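Local coordinates for spore germination protein B3 (Bacillus subtilis subsp. subtilis, PDB 3N54) that takes part in the spore's germination response to the mixture of L-asparagine, glucose, fructose and potassium ions, at residues G78-L81 with M82-N86; R110-A113 with A114-F117; R154-V157 with Y158-G162; K300-P303 with V304-D308. One frame throughout, in Å; residues are numbered along the deposited sequence.

Contact 1: residues G78-L81 with M82-N86. With SO4 (sulfate ion), chain H.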
loop_
_atom_site.group_PDB
_atom_site.type_symbol
_atom_site.label_atom_id
_atom_site.label_comp_id
_atom_site.label_asym_id
_atom_site.label_seq_id
_atom_site.Cartn_x
_atom_site.Cartn_y
_atom_site.Cartn_z
ATOM N N GLY A 78 1.684 6.772 -8.550
ATOM C CA GLY A 78 0.645 6.489 -9.528
ATOM C C GLY A 78 0.618 5.025 -9.918
ATOM O O GLY A 78 1.634 4.329 -9.847
ATOM N N GLU A 79 -0.552 4.576 -10.356
ATOM C CA GLU A 79 -0.795 3.160 -10.624
ATOM C C GLU A 79 0.098 2.598 -11.717
ATOM O O GLU A 79 0.720 1.555 -11.535
ATOM C CB GLU A 79 -2.266 2.935 -10.988
ATOM C CG GLU A 79 -2.603 1.484 -11.304
ATOM C CD GLU A 79 -4.088 1.239 -11.506
ATOM O OE1 GLU A 79 -4.892 2.167 -11.286
ATOM O OE2 GLU A 79 -4.446 0.105 -11.890
ATOM N N LYS A 80 0.157 3.281 -12.850
ATOM C CA LYS A 80 0.959 2.796 -13.968
ATOM C C LYS A 80 2.439 2.671 -13.573
ATOM O O LYS A 80 3.112 1.712 -13.953
ATOM C CB LYS A 80 0.784 3.703 -15.187
ATOM C CG LYS A 80 1.578 3.236 -16.388
ATOM C CD LYS A 80 1.253 4.033 -17.626
ATOM C CE LYS A 80 2.155 3.609 -18.773
ATOM N NZ LYS A 80 1.642 4.077 -20.084
ATOM N N LEU A 81 2.936 3.621 -12.792
ATOM C CA LEU A 81 4.318 3.562 -12.326
ATOM C C LEU A 81 4.559 2.342 -11.437
ATOM O O LEU A 81 5.520 1.602 -11.653
ATOM C CB LEU A 81 4.700 4.852 -11.602
ATOM C CG LEU A 81 6.125 4.868 -11.024
ATOM C CD1 LEU A 81 6.784 6.218 -11.214
ATOM C CD2 LEU A 81 6.112 4.457 -9.556
ATOM N N MET A 82 3.689 2.129 -10.454
ATOM C CA MET A 82 3.832 0.996 -9.538
ATOM C C MET A 82 3.708 -0.355 -10.250
ATOM O O MET A 82 4.347 -1.331 -9.847
ATOM C CB MET A 82 2.785 1.064 -8.418
ATOM C CG MET A 82 2.957 2.216 -7.458
ATOM S SD MET A 82 1.813 2.118 -6.068
ATOM C CE MET A 82 0.252 2.374 -6.912
ATOM N N ARG A 83 2.860 -0.419 -11.276
ATOM C CA ARG A 83 2.663 -1.662 -12.021
ATOM C C ARG A 83 3.860 -1.991 -12.914
ATOM O O ARG A 83 4.157 -3.159 -13.131
ATOM C CB ARG A 83 1.376 -1.621 -12.872
ATOM C CG ARG A 83 0.083 -1.770 -12.075
ATOM C CD ARG A 83 -1.132 -1.851 -12.997
ATOM N NE ARG A 83 -2.409 -1.869 -12.281
ATOM C CZ ARG A 83 -2.990 -2.953 -11.771
ATOM N NH1 ARG A 83 -4.154 -2.836 -11.150
ATOM N NH2 ARG A 83 -2.426 -4.150 -11.870
ATOM N N ASN A 84 4.545 -0.970 -13.419
ATOM C CA ASN A 84 5.651 -1.181 -14.362
ATOM C C ASN A 84 7.068 -1.083 -13.787
ATOM O O ASN A 84 8.014 -1.525 -14.434
ATOM C CB ASN A 84 5.527 -0.197 -15.522
ATOM C CG ASN A 84 4.253 -0.385 -16.304
ATOM O OD1 ASN A 84 3.628 0.584 -16.723
ATOM N ND2 ASN A 84 3.849 -1.634 -16.498
ATOM N N GLN A 85 7.222 -0.534 -12.584
ATOM C CA GLN A 85 8.565 -0.290 -12.034
ATOM C C GLN A 85 8.730 -0.699 -10.586
ATOM O O GLN A 85 7.815 -0.532 -9.775
ATOM C CB GLN A 85 8.897 1.194 -12.129
ATOM C CG GLN A 85 8.731 1.804 -13.505
ATOM C CD GLN A 85 9.607 1.146 -14.559
ATOM O OE1 GLN A 85 10.635 0.531 -14.248
ATOM N NE2 GLN A 85 9.202 1.274 -15.817
ATOM N N ASN A 86 9.911 -1.233 -10.280
ATOM C CA ASN A 86 10.326 -1.514 -8.918
ATOM C C ASN A 86 10.243 -0.201 -8.142
ATOM O O ASN A 86 10.954 0.755 -8.460
ATOM C CB ASN A 86 11.753 -2.071 -8.914
ATOM C CG ASN A 86 12.232 -2.464 -7.529
ATOM O OD1 ASN A 86 12.050 -1.728 -6.558
ATOM N ND2 ASN A 86 12.862 -3.629 -7.432
HETATM S S SO4 H . -5.738 -6.147 -11.399
HETATM O O1 SO4 H . -6.079 -5.809 -12.785
HETATM O O2 SO4 H . -6.250 -5.124 -10.473
HETATM O O3 SO4 H . -6.354 -7.415 -11.008
HETATM O O4 SO4 H . -4.291 -6.300 -11.266
#

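Contact 2: residues R110-A113 with A114-F117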
loop_
_atom_site.group_PDB
_atom_site.type_symbol
_atom_site.label_atom_id
_atom_site.label_comp_id
_atom_site.label_asym_id
_atom_site.label_seq_id
_atom_site.Cartn_x
_atom_site.Cartn_y
_atom_site.Cartn_z
ATOM N N ARG A 110 -4.927 4.935 -7.152
ATOM C CA ARG A 110 -5.575 4.268 -8.253
ATOM C C ARG A 110 -5.540 5.320 -9.344
ATOM O O ARG A 110 -5.908 6.470 -9.105
ATOM C CB ARG A 110 -7.005 3.874 -7.900
ATOM C CG ARG A 110 -7.075 2.809 -6.834
ATOM C CD ARG A 110 -8.479 2.666 -6.291
ATOM N NE ARG A 110 -8.573 1.631 -5.267
ATOM C CZ ARG A 110 -8.856 0.349 -5.494
ATOM N NH1 ARG A 110 -9.084 -0.100 -6.725
ATOM N NH2 ARG A 110 -8.922 -0.498 -4.470
ATOM N N GLY A 111 -5.069 4.954 -10.525
ATOM C CA GLY A 111 -4.916 5.926 -11.594
ATOM C C GLY A 111 -3.739 6.855 -11.315
ATOM O O GLY A 111 -2.795 6.491 -10.621
ATOM N N ASN A 112 -3.828 8.066 -11.845
ATOM C CA ASN A 112 -2.756 9.055 -11.786
ATOM C C ASN A 112 -2.649 9.763 -10.420
ATOM O O ASN A 112 -3.623 10.324 -9.916
ATOM C CB ASN A 112 -2.964 10.048 -12.948
ATOM C CG ASN A 112 -2.020 11.213 -12.909
ATOM O OD1 ASN A 112 -2.266 12.208 -12.215
ATOM N ND2 ASN A 112 -0.942 11.127 -13.688
ATOM N N ALA A 113 -1.454 9.725 -9.833
ATOM C CA ALA A 113 -1.185 10.335 -8.522
ATOM C C ALA A 113 -1.324 11.858 -8.498
ATOM O O ALA A 113 -1.811 12.419 -7.519
ATOM C CB ALA A 113 0.206 9.943 -8.036
ATOM N N ALA A 114 -0.880 12.524 -9.561
ATOM C CA ALA A 114 -0.951 13.988 -9.628
ATOM C C ALA A 114 -2.401 14.495 -9.540
ATOM O O ALA A 114 -2.667 15.521 -8.916
ATOM C CB ALA A 114 -0.261 14.508 -10.897
ATOM N N ASP A 115 -3.336 13.753 -10.133
ATOM C CA ASP A 115 -4.753 14.119 -10.094
ATOM C C ASP A 115 -5.398 13.993 -8.713
ATOM O O ASP A 115 -6.451 14.578 -8.471
ATOM C CB ASP A 115 -5.559 13.273 -11.091
ATOM C CG ASP A 115 -5.226 13.591 -12.539
ATOM O OD1 ASP A 115 -4.357 14.451 -12.798
ATOM O OD2 ASP A 115 -5.849 12.976 -13.426
ATOM N N VAL A 116 -4.785 13.226 -7.815
ATOM C CA VAL A 116 -5.335 13.055 -6.471
ATOM C C VAL A 116 -5.117 14.315 -5.626
ATOM O O VAL A 116 -5.971 14.666 -4.823
ATOM C CB VAL A 116 -4.751 11.815 -5.776
ATOM C CG1 VAL A 116 -5.252 11.716 -4.336
ATOM C CG2 VAL A 116 -5.113 10.562 -6.562
ATOM N N PHE A 117 -3.986 14.993 -5.806
ATOM C CA PHE A 117 -3.748 16.260 -5.113
ATOM C C PHE A 117 -4.599 17.360 -5.752
ATOM O O PHE A 117 -4.520 17.571 -6.960
ATOM C CB PHE A 117 -2.264 16.654 -5.163
ATOM C CG PHE A 117 -1.365 15.766 -4.357
ATOM C CD1 PHE A 117 -1.224 15.959 -2.987
ATOM C CD2 PHE A 117 -0.635 14.755 -4.965
ATOM C CE1 PHE A 117 -0.385 15.149 -2.233
ATOM C CE2 PHE A 117 0.212 13.942 -4.221
ATOM C CZ PHE A 117 0.335 14.139 -2.852
#

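Contact 3: residues R154-V157 with Y158-G162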
loop_
_atom_site.group_PDB
_atom_site.type_symbol
_atom_site.label_atom_id
_atom_site.label_comp_id
_atom_site.label_asym_id
_atom_site.label_seq_id
_atom_site.Cartn_x
_atom_site.Cartn_y
_atom_site.Cartn_z
ATOM N N ARG A 154 9.669 1.519 6.938
ATOM C CA ARG A 154 9.200 0.148 6.807
ATOM C C ARG A 154 9.161 -0.347 5.367
ATOM O O ARG A 154 9.636 -1.448 5.083
ATOM C CB ARG A 154 7.814 -0.006 7.424
ATOM C CG ARG A 154 7.834 -0.049 8.928
ATOM C CD ARG A 154 6.471 -0.432 9.488
ATOM N NE ARG A 154 6.583 -0.835 10.888
ATOM C CZ ARG A 154 6.626 -2.093 11.327
ATOM N NH1 ARG A 154 6.736 -2.320 12.633
ATOM N NH2 ARG A 154 6.549 -3.126 10.484
ATOM N N ALA A 155 8.581 0.450 4.471
ATOM C CA ALA A 155 8.426 0.040 3.072
ATOM C C ALA A 155 9.775 -0.339 2.458
ATOM O O ALA A 155 9.896 -1.363 1.796
ATOM C CB ALA A 155 7.747 1.126 2.252
ATOM N N SER A 156 10.793 0.471 2.707
ATOM C CA SER A 156 12.118 0.187 2.168
ATOM C C SER A 156 12.696 -1.108 2.742
ATOM O O SER A 156 13.305 -1.884 2.024
ATOM C CB SER A 156 13.090 1.333 2.435
ATOM O OG SER A 156 14.299 1.085 1.717
ATOM N N VAL A 157 12.507 -1.333 4.037
ATOM C CA VAL A 157 12.985 -2.562 4.655
ATOM C C VAL A 157 12.236 -3.783 4.090
ATOM O O VAL A 157 12.853 -4.821 3.854
ATOM C CB VAL A 157 12.905 -2.492 6.202
ATOM C CG1 VAL A 157 13.020 -3.874 6.821
ATOM C CG2 VAL A 157 14.006 -1.569 6.744
ATOM N N TYR A 158 10.934 -3.645 3.834
ATOM C CA TYR A 158 10.162 -4.733 3.230
ATOM C C TYR A 158 10.723 -5.122 1.859
ATOM O O TYR A 158 10.923 -6.296 1.578
ATOM C CB TYR A 158 8.678 -4.377 3.069
ATOM C CG TYR A 158 7.884 -4.161 4.342
ATOM C CD1 TYR A 158 6.726 -3.389 4.320
ATOM C CD2 TYR A 158 8.285 -4.711 5.561
ATOM C CE1 TYR A 158 5.967 -3.188 5.469
ATOM C CE2 TYR A 158 7.538 -4.508 6.718
ATOM C CZ TYR A 158 6.377 -3.746 6.662
ATOM O OH TYR A 158 5.630 -3.545 7.797
ATOM N N SER A 159 10.951 -4.125 1.015
ATOM C CA SER A 159 11.523 -4.337 -0.313
ATOM C C SER A 159 12.868 -5.054 -0.252
ATOM O O SER A 159 13.090 -6.061 -0.933
ATOM C CB SER A 159 11.744 -2.994 -0.997
ATOM O OG SER A 159 10.521 -2.292 -1.130
ATOM N N GLN A 160 13.750 -4.540 0.592
ATOM C CA GLN A 160 15.111 -5.043 0.680
ATOM C C GLN A 160 15.187 -6.467 1.212
ATOM O O GLN A 160 16.149 -7.179 0.927
ATOM C CB GLN A 160 15.961 -4.110 1.555
ATOM C CG GLN A 160 16.089 -2.715 0.984
ATOM C CD GLN A 160 16.782 -1.747 1.924
ATOM O OE1 GLN A 160 16.198 -0.754 2.352
ATOM N NE2 GLN A 160 18.024 -2.033 2.252
ATOM N N ASN A 161 14.181 -6.879 1.979
ATOM C CA ASN A 161 14.195 -8.192 2.608
ATOM C C ASN A 161 13.291 -9.219 1.927
ATOM O O ASN A 161 13.116 -10.326 2.434
ATOM C CB ASN A 161 13.867 -8.062 4.101
ATOM C CG ASN A 161 14.973 -7.349 4.883
ATOM O OD1 ASN A 161 15.371 -7.796 5.955
ATOM N ND2 ASN A 161 15.480 -6.251 4.340
ATOM N N GLY A 162 12.742 -8.863 0.768
ATOM C CA GLY A 162 11.952 -9.802 -0.025
ATOM C C GLY A 162 10.535 -10.068 0.458
ATOM O O GLY A 162 10.025 -11.175 0.299
#

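Contact 4: residues K300-P303 with V304-D308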
loop_
_atom_site.group_PDB
_atom_site.type_symbol
_atom_site.label_atom_id
_atom_site.label_comp_id
_atom_site.label_asym_id
_atom_site.label_seq_id
_atom_site.Cartn_x
_atom_site.Cartn_y
_atom_site.Cartn_z
ATOM N N LYS A 300 -1.412 -14.410 -6.095
ATOM C CA LYS A 300 -0.386 -15.404 -5.778
ATOM C C LYS A 300 0.738 -14.858 -4.887
ATOM O O LYS A 300 1.924 -15.141 -5.116
ATOM C CB LYS A 300 0.203 -16.003 -7.065
ATOM C CG LYS A 300 -0.828 -16.653 -7.991
ATOM C CD LYS A 300 -0.155 -17.219 -9.237
ATOM C CE LYS A 300 -1.155 -17.885 -10.164
ATOM N NZ LYS A 300 -0.528 -18.355 -11.430
ATOM N N THR A 301 0.370 -14.073 -3.881
ATOM C CA THR A 301 1.352 -13.609 -2.910
ATOM C C THR A 301 0.716 -13.330 -1.550
ATOM O O THR A 301 -0.487 -13.083 -1.447
ATOM C CB THR A 301 2.120 -12.372 -3.417
ATOM O OG1 THR A 301 3.369 -12.278 -2.720
ATOM C CG2 THR A 301 1.309 -11.084 -3.231
ATOM N N ASP A 302 1.553 -13.408 -0.520
ATOM C CA ASP A 302 1.175 -13.177 0.866
ATOM C C ASP A 302 1.717 -11.805 1.265
ATOM O O ASP A 302 2.909 -11.678 1.559
ATOM C CB ASP A 302 1.753 -14.299 1.748
ATOM C CG ASP A 302 1.892 -13.908 3.227
ATOM O OD1 ASP A 302 1.180 -12.996 3.702
ATOM O OD2 ASP A 302 2.732 -14.535 3.922
ATOM N N PRO A 303 0.852 -10.769 1.255
ATOM C CA PRO A 303 1.278 -9.421 1.605
ATOM C C PRO A 303 0.968 -9.047 3.055
ATOM O O PRO A 303 0.961 -7.862 3.393
ATOM C CB PRO A 303 0.435 -8.560 0.663
ATOM C CG PRO A 303 -0.873 -9.329 0.542
ATOM C CD PRO A 303 -0.571 -10.780 0.860
ATOM N N VAL A 304 0.716 -10.041 3.903
ATOM C CA VAL A 304 0.331 -9.779 5.291
ATOM C C VAL A 304 1.200 -10.535 6.298
ATOM O O VAL A 304 0.798 -10.759 7.441
ATOM C CB VAL A 304 -1.169 -10.095 5.515
ATOM C CG1 VAL A 304 -2.021 -9.054 4.809
ATOM C CG2 VAL A 304 -1.504 -11.494 5.037
ATOM N N PHE A 305 2.399 -10.910 5.860
ATOM C CA PHE A 305 3.416 -11.503 6.725
ATOM C C PHE A 305 2.979 -12.799 7.430
ATOM O O PHE A 305 3.420 -13.080 8.550
ATOM C CB PHE A 305 3.889 -10.442 7.730
ATOM C CG PHE A 305 4.297 -9.146 7.077
ATOM C CD1 PHE A 305 3.381 -8.117 6.907
ATOM C CD2 PHE A 305 5.584 -8.975 6.593
ATOM C CE1 PHE A 305 3.746 -6.939 6.283
ATOM C CE2 PHE A 305 5.957 -7.799 5.970
ATOM C CZ PHE A 305 5.038 -6.781 5.814
ATOM N N LEU A 306 2.128 -13.590 6.777
ATOM C CA LEU A 306 1.758 -14.910 7.309
ATOM C C LEU A 306 3.011 -15.771 7.439
ATOM O O LEU A 306 3.112 -16.596 8.344
ATOM C CB LEU A 306 0.723 -15.636 6.435
ATOM C CG LEU A 306 -0.783 -15.413 6.636
ATOM C CD1 LEU A 306 -1.197 -15.581 8.099
ATOM C CD2 LEU A 306 -1.201 -14.065 6.140
ATOM N N SER A 307 3.952 -15.578 6.516
ATOM C CA SER A 307 5.246 -16.261 6.541
ATOM C C SER A 307 5.934 -16.195 7.905
ATOM O O SER A 307 6.543 -17.167 8.346
ATOM C CB SER A 307 6.178 -15.644 5.500
ATOM O OG SER A 307 6.277 -14.246 5.688
ATOM N N ASP A 308 5.841 -15.045 8.563
ATOM C CA ASP A 308 6.501 -14.847 9.855
ATOM C C ASP A 308 6.003 -15.799 10.941
ATOM O O ASP A 308 6.765 -16.176 11.829
ATOM C CB ASP A 308 6.347 -13.395 10.324
ATOM C CG ASP A 308 7.188 -12.428 9.509
ATOM O OD1 ASP A 308 8.169 -12.871 8.868
ATOM O OD2 ASP A 308 6.877 -11.217 9.524
HETATM O O HOH W 1 4.049 -10.429 3.629
HETATM O O HOH W 2 5.644 -12.815 3.608
#

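Contact 1: residues G78-L81 with M82-N86
The short helix 79-84 carries a salt bridge between residues four apart, Glu79 and Arg83, whose side chains run side by side and point the same way. A single carboxylate oxygen does the work: Glu79 OE2 accepts from Arg83 NE at 2.9 Å, on its anti lone pair, and from Arg83 NH1 at 3.0 Å, this second donor standing 31° out of the carboxylate plane. The carboxylate and guanidinium planes lie 42° apart, yet OE2 itself stays close to the guanidinium plane. Glu79 reaches this position because CG is anti to the backbone N (chi1 179°) and the chain beyond is extended, which carries the acid outward, where the arginine chain comes to lie beside it.

Two further N-H groups of the guanidinium turn to a sulfate ion, probably taken up from the crystallisation liquor. Arg83 NH2 gives a bond of 2.9 Å to sulfate O4, and NH1 a longer one to O2. This is the helix that follows strand 74-77 of the five-stranded sheet, and Glu79 OE1 ties it to the loop after the next strand through Gly111 N. Met82, the buried residue, packs on Leu192 of strand 191-196.

Gly78, at the N-cap position, receives Met82 N on its carbonyl oxygen at 3.1 Å. The next bond of the series runs from Arg83 N to Glu79 O at 2.9 Å. At the far end the carbonyl oxygen of Leu81 takes the amide N of Gln85, the first residue to leave helical geometry, at 2.9 Å.

Contact 2: residues R110-A113 with A114-F117
Asn112 reaches forward over the chain to Ala114 and Asp115, and with Ala113 and Ala114 it makes up most of what the two halves of this turn bury against each other. The carbonyl oxygen of its amide is the active atom. Asn112 OD1 accepts the backbone N-H of Asp115 at 2.8 Å, lying so that the donor falls in the carbonyl plane. A chi1 of 173° makes this possible, setting CG on the far side of CB from the backbone N and over the following residues. The methyl group of Ala114 also comes against this oxygen, CB to Asn112 OD1 3.3 Å.

Ala113 joins through its backbone. Its carbonyl oxygen accepts from Val116 N at 3.1 Å, from well above the carbonyl plane rather than on a lone pair, and Phe117 CD2 lies 3.7 Å from the same Ala113 O. Residues 114-116 have helical backbone angles but not the regular bonds of a helix, and the two bonds, each joining residues three apart, wrap the chain into one turn after strand 105-109. Its apolar side is laid on the sheet: Ala113, Val116 and Phe117 touch Leu76 of strand 74-77, and Val116 also meets Val170 of strand 165-172.

A less comfortable approach sits beside the main bond, since Asn112 OD1 and Asp115 OD1 are 3.1 Å apart and both are acceptors. The closeness of the amide oxygen to the acid would probably make ionised Asp115 slightly costlier, though the Asp115 N-H, which bonds to that oxygen, may offset part of this.

Contact 3: residues R154-V157 with Y158-G162
The Tyr158 ring has the carbonyl oxygen of Arg154 over one face, 3.3 Å above the plane and offset toward the rim, while the hydroxyl at its far end meets the edge of the Arg154 guanidinium. This pairing spans one turn of helix 152-160, between residues four apart. Arg154 NH2 donates to Tyr158 OH at 2.9 Å with an N-H...acceptor angle of 147°, and the oxygen lies near the guanidinium plane; the two flat groups are nevertheless turned 59° from one another. Extended from CG to NE, the arginine chain crosses the ring's far end obliquely, Arg154 CB 4.1 Å from Tyr158 CZ, and brings its head to the hydroxyl. Tyr158 CG is anti to its own carbonyl carbon (chi1 -65°), which swings the ring back over the preceding turn.

The oxygen under the ring is also an ordinary helix acceptor: Tyr158 N bonds to Arg154 O at 2.8 Å. The ring also meets two other aromatic rings, Tyr165 of the next strand and Phe305 of the C-terminal part of the chain. A leucine in place of Tyr158 would probably leave Arg154 NH2 without its hydroxyl partner, set the guanidinium free to turn, and take away a ring from these aromatic neighbours.

Further along, Ser159 N completes a straight bond to Ala155 O, and its hydroxyl finds a partner in Asn190. The helix ends in a Schellman motif in which Gly162, with positive phi, is the C-prime residue: Tyr163 N returns to Tyr158 O, and Gly162 N lies 3.3 Å from its acceptor, Ser159 O.

Contact 4: residues K300-P303 with V304-D308
Asp302 and the backbone N-H groups of Val304 and Ser307 form the close-set part of this turn, which leads from helix 271-299 into helix 306-313. It begins as an Asx turn: Val304 N donates to Asp302 OD1 at 3.0 Å, on its anti side but 33° out of the carboxylate plane. A weak bond from Leu306 N reaches the same oxygen, while Ser307 N goes to Asp302 OD2 at 3.1 Å, nearly along the C-O axis. These last two amides lie at the start of the helix, whose dipole would probably stabilise the negative charge. OD2 also accepts from Trp325 NE1, and Pro303 and Val304 pack on Leu166.

An asparagine in place of Asp302 would probably lose the charge that suits the helix start and put an amide nitrogen where one of these donors, perhaps Ser307 N, needs an acceptor.

By contrast, the looser part of the turn is joined through two waters. One, weakly bonded to Asp302 OD2, lies 2.6 Å from Ser307 OG. The other donates to Asp302 O at 2.7 Å, accepts from Phe305 N at 2.8 Å, and rests 3.6 Å above the plane of the Phe305 ring, offset toward the rim.

Overall arrangement
Followed from the N terminus, the four contacts come strictly in series: contacts 1 and 3 each span a turn of helix, contacts 2 and 4 each close a short turn in a loop, and none nests in or crosses another. Contact 1 is the helix after strand 74-77 and contact 2 the loop after strand 105-109; these neighbouring strands of the five-stranded sheet bring them together, with centres about 12 Å apart and Gly78 against Ala113. Contact 3 ends the helix before strand 165-172, the third of that sheet. Contact 4 comes much later, between two helices. Contacts 3 and 4 meet through aromatic rings, linking N-terminal and C-terminal parts of the protein, whereas contacts 2 and 4 lie on opposite sides of the chain's centre.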